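Local coordinates for beta-glucosidase (Saccharopolyspora erythraea D, PDB 5M6G), which probably hydrolyses terminal, non-reducing beta-D-glucosyl residues to release beta-D-glucose, as a member of glycosyl hydrolase family 3, at residues F263-A266 and I267-G270; S209-T212 and G213-E217. All coordinates share one frame; numbering follows the deposited sequence.

Interaction 1: F263-A266 and I267-G270; sequences FREA and IARG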
loop_
_atom_site.group_PDB
_atom_site.type_symbol
_atom_site.label_atom_id
_atom_site.label_comp_id
_atom_site.label_asym_id
_atom_site.label_seq_id
_atom_site.Cartn_x
_atom_site.Cartn_y
_atom_site.Cartn_z
ATOM N N PHE A 263 -11.721 4.267 8.438
ATOM C CA PHE A 263 -12.667 4.257 7.327
ATOM C C PHE A 263 -13.602 5.458 7.385
ATOM O O PHE A 263 -13.888 6.070 6.352
ATOM C CB PHE A 263 -13.450 2.945 7.316
ATOM C CG PHE A 263 -12.634 1.788 6.849
ATOM C CD1 PHE A 263 -12.389 1.606 5.487
ATOM C CD2 PHE A 263 -12.040 0.928 7.768
ATOM C CE1 PHE A 263 -11.600 0.543 5.051
ATOM C CE2 PHE A 263 -11.244 -0.124 7.349
ATOM C CZ PHE A 263 -11.016 -0.316 5.985
ATOM N N ARG A 264 -14.080 5.814 8.582
ATOM C CA ARG A 264 -14.933 6.992 8.728
ATOM C C ARG A 264 -14.226 8.246 8.225
ATOM O O ARG A 264 -14.809 9.049 7.488
ATOM C CB ARG A 264 -15.340 7.154 10.199
ATOM C CG ARG A 264 -16.636 7.893 10.435
ATOM C CD ARG A 264 -16.905 8.087 11.935
ATOM N NE ARG A 264 -17.159 6.839 12.655
ATOM C CZ ARG A 264 -18.363 6.287 12.771
ATOM N NH1 ARG A 264 -19.409 6.872 12.202
ATOM N NH2 ARG A 264 -18.529 5.157 13.450
ATOM N N GLU A 265 -12.959 8.431 8.622
ATOM C CA GLU A 265 -12.190 9.588 8.170
ATOM C C GLU A 265 -11.968 9.570 6.663
ATOM O O GLU A 265 -12.014 10.619 6.010
ATOM C CB GLU A 265 -10.840 9.642 8.886
ATOM C CG GLU A 265 -10.853 10.477 10.153
ATOM C CD GLU A 265 -11.121 11.940 9.867
ATOM O OE1 GLU A 265 -10.227 12.607 9.300
ATOM O OE2 GLU A 265 -12.232 12.411 10.201
ATOM N N ALA A 266 -11.671 8.400 6.098
ATOM C CA ALA A 266 -11.452 8.340 4.654
ATOM C C ALA A 266 -12.727 8.707 3.912
ATOM O O ALA A 266 -12.689 9.428 2.911
ATOM C CB ALA A 266 -10.966 6.949 4.246
ATOM N N ILE A 267 -13.874 8.254 4.424
ATOM C CA ILE A 267 -15.158 8.597 3.818
ATOM C C ILE A 267 -15.419 10.098 3.922
ATOM O O ILE A 267 -15.867 10.730 2.961
ATOM C CB ILE A 267 -16.272 7.766 4.477
ATOM C CG1 ILE A 267 -16.109 6.290 4.091
ATOM C CG2 ILE A 267 -17.657 8.293 4.101
ATOM C CD1 ILE A 267 -16.940 5.337 4.944
ATOM N N ALA A 268 -15.127 10.696 5.081
ATOM C CA ALA A 268 -15.283 12.141 5.230
ATOM C C ALA A 268 -14.437 12.911 4.224
ATOM O O ALA A 268 -14.847 13.982 3.755
ATOM C CB ALA A 268 -14.921 12.567 6.654
ATOM N N ARG A 269 -13.258 12.390 3.875
ATOM C CA ARG A 269 -12.421 13.019 2.861
ATOM C C ARG A 269 -12.889 12.736 1.445
ATOM O O ARG A 269 -12.297 13.270 0.498
ATOM C CB ARG A 269 -10.967 12.566 3.016
ATOM C CG ARG A 269 -10.288 13.151 4.224
ATOM C CD ARG A 269 -8.883 12.587 4.377
ATOM N NE ARG A 269 -8.223 13.110 5.566
ATOM C CZ ARG A 269 -7.574 14.269 5.598
ATOM N NH1 ARG A 269 -7.504 15.020 4.506
ATOM N NH2 ARG A 269 -6.998 14.672 6.718
ATOM N N GLY A 270 -13.925 11.922 1.274
ATOM C CA GLY A 270 -14.469 11.665 -0.044
ATOM C C GLY A 270 -13.876 10.484 -0.771
ATOM O O GLY A 270 -13.953 10.443 -2.000
HETATM O O HOH W 1 -7.870 12.922 8.678
#
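Ile-267 lies over the backbone of Phe-263, one helical turn back, and this is the tight part of the contact. CG1 of Ile-267 sits 3.2 Å from O of Phe-263; it stands beside its own backbone N (chi1 -68°), which leads CD1 to the same carbonyl. O of Phe-263 also accepts the N-H of Ile-267, N to O 2.9 Å, nearly straight at 160°. Inward, Phe-263 meets Tyr-233 edge-to-face, and Ala-266 rests on Ala-230 of strand 229-233.

The outer side is looser. OE1 of Glu-265 and NE of Arg-269 stay 4.3 Å apart, beyond a salt bridge, and a water joins the two side chains: it donates to OE1 of Glu-265 at 2.5 Å and accepts from NH2 of Arg-269 at 2.8 Å, in the guanidinium plane. CG of Arg-269 passes 3.5 Å from O of Glu-265 before the extended chain carries NH1 to a hydrogen bond with OG1 of Thr-212.

Gly-270, with positive phi (91°), ends the helix in a Schellman motif. The chemistry implies a turn fixed by backbone bonds and aliphatic cover, where water probably mediates between the opposite charges and the arginine is committed chiefly to the neighbouring helix.

Interaction 2: S209-T212 and G213-E217; sequences SAVT and GLQGE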
loop_
_atom_site.group_PDB
_atom_site.type_symbol
_atom_site.label_atom_id
_atom_site.label_comp_id
_atom_site.label_asym_id
_atom_site.label_seq_id
_atom_site.Cartn_x
_atom_site.Cartn_y
_atom_site.Cartn_z
ATOM N N SER A 209 -5.174 11.476 4.993
ATOM C CA SER A 209 -4.787 12.569 4.112
ATOM C C SER A 209 -4.201 12.061 2.794
ATOM O O SER A 209 -4.202 12.797 1.802
ATOM C CB SER A 209 -3.787 13.475 4.835
ATOM O OG SER A 209 -2.551 12.810 4.998
ATOM N N ALA A 210 -3.708 10.818 2.757
ATOM C CA ALA A 210 -3.311 10.213 1.486
ATOM C C ALA A 210 -4.454 10.238 0.478
ATOM O O ALA A 210 -4.225 10.393 -0.731
ATOM C CB ALA A 210 -2.846 8.776 1.707
ATOM N N VAL A 211 -5.693 10.072 0.958
ATOM C CA VAL A 211 -6.859 10.094 0.072
ATOM C C VAL A 211 -6.987 11.456 -0.593
ATOM O O VAL A 211 -7.238 11.568 -1.805
ATOM C CB VAL A 211 -8.135 9.749 0.860
ATOM C CG1 VAL A 211 -9.385 9.932 -0.027
ATOM C CG2 VAL A 211 -8.067 8.328 1.401
ATOM N N THR A 212 -6.851 12.514 0.204
ATOM C CA THR A 212 -6.988 13.866 -0.318
ATOM C C THR A 212 -5.896 14.172 -1.331
ATOM O O THR A 212 -6.142 14.854 -2.333
ATOM C CB THR A 212 -6.958 14.863 0.837
ATOM O OG1 THR A 212 -7.972 14.504 1.788
ATOM C CG2 THR A 212 -7.188 16.280 0.336
ATOM N N GLY A 213 -4.686 13.658 -1.100
ATOM C CA GLY A 213 -3.615 13.870 -2.062
ATOM C C GLY A 213 -3.874 13.149 -3.374
ATOM O O GLY A 213 -3.737 13.729 -4.455
ATOM N N LEU A 214 -4.264 11.875 -3.290
ATOM C CA LEU A 214 -4.516 11.084 -4.490
ATOM C C LEU A 214 -5.661 11.670 -5.305
ATOM O O LEU A 214 -5.557 11.821 -6.529
ATOM C CB LEU A 214 -4.824 9.636 -4.093
ATOM C CG LEU A 214 -3.656 8.732 -3.678
ATOM C CD1 LEU A 214 -4.166 7.524 -2.907
ATOM C CD2 LEU A 214 -2.901 8.285 -4.927
ATOM N N GLN A 215 -6.769 12.007 -4.638
ATOM C CA GLN A 215 -7.994 12.379 -5.337
ATOM C C GLN A 215 -8.101 13.867 -5.615
ATOM O O GLN A 215 -8.793 14.263 -6.561
ATOM C CB GLN A 215 -9.225 11.943 -4.529
ATOM C CG GLN A 215 -9.268 10.470 -4.265
ATOM C CD GLN A 215 -10.634 9.981 -3.812
ATOM O OE1 GLN A 215 -10.946 8.796 -3.938
ATOM N NE2 GLN A 215 -11.449 10.886 -3.271
ATOM N N GLY A 216 -7.440 14.699 -4.821
ATOM C CA GLY A 216 -7.811 16.091 -4.717
ATOM C C GLY A 216 -9.050 16.227 -3.854
ATOM O O GLY A 216 -9.653 15.248 -3.413
ATOM N N GLU A 217 -9.435 17.477 -3.594
ATOM C CA GLU A 217 -10.629 17.718 -2.787
ATOM C C GLU A 217 -11.864 17.098 -3.430
ATOM O O GLU A 217 -12.718 16.529 -2.743
ATOM C CB GLU A 217 -10.834 19.216 -2.599
ATOM C CG GLU A 217 -12.005 19.569 -1.714
ATOM C CD GLU A 217 -12.347 21.037 -1.790
ATOM O OE1 GLU A 217 -13.183 21.491 -0.982
ATOM O OE2 GLU A 217 -11.778 21.735 -2.663
#
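Val-211 and Gln-215 run side by side on one flank of helix 209-215, pointing the same way. CG1 of Val-211 is anti to its backbone N (chi1 173°), a setting that brings it within 4.0 Å of both CD and NE2 of Gln-215, so a methyl group rests against the carboxamide. The glutamine begins close to the helix: its CB and CG each lie 3.4 Å from O of Val-211, the oxygen that also accepts the N-H of Gln-215. Beyond CG the chain is extended and carries the amide off the helix, where OE1 accepts from the backbone N of Gly-272 and of Ala-228 while NE2 donates to O of Gly-270. Three bonds thus grip the buried amide and fix its rotation.

Leu-214 repeats the pattern one residue earlier. With CG beside the backbone N (chi1 -77°), its CG and CD1 lie against O of Ala-210, CG at 3.4 Å, and that carbonyl also receives the N-H of Leu-214. One turn earlier in the same ladder, the N-H of Gly-213 is bonded to O of Ser-209.

The helix ends at Gly-216, whose positive phi takes the chain out of helical geometry; its N reaches O of Thr-212 at 2.8 Å, but the 128° angle at the hydrogen makes this bond weak.

Around this short helix, helix 155-170 packs against Ser-209, Ala-210 and Thr-212, and OG of Ser-209 is bonded to O of Pro-155. Val-211 touches Pro-180 and Val-271, whereas Leu-214 touches Ala-228 and pairs through its backbone with Val-226, placing the C-terminal turn against the segment that leads into strand 229-233.

Overall arrangement
Interaction 2, on helix 209-215, precedes interaction 1, on helix 261-268, along the chain; strand 229-233 lies between them in sequence. Their centres are 11 Å apart, and both fall within the family 3 N-terminal domain range, of the TIM-barrel clan. The turn that closes helix 261-268 is tied to helix 209-215 by two side-chain hydrogen bonds, and CB of Ala-266 packs 4.3 Å from CG2 of Val-211. Between side chains, Phe-263 is about 6 Å from sorbitol-binding Lys-231; the bound sorbitol is about 11 Å from the side chain of Phe-263 and about 12 Å from that of Leu-214, so both contacts lie behind the sugar pocket without lining it.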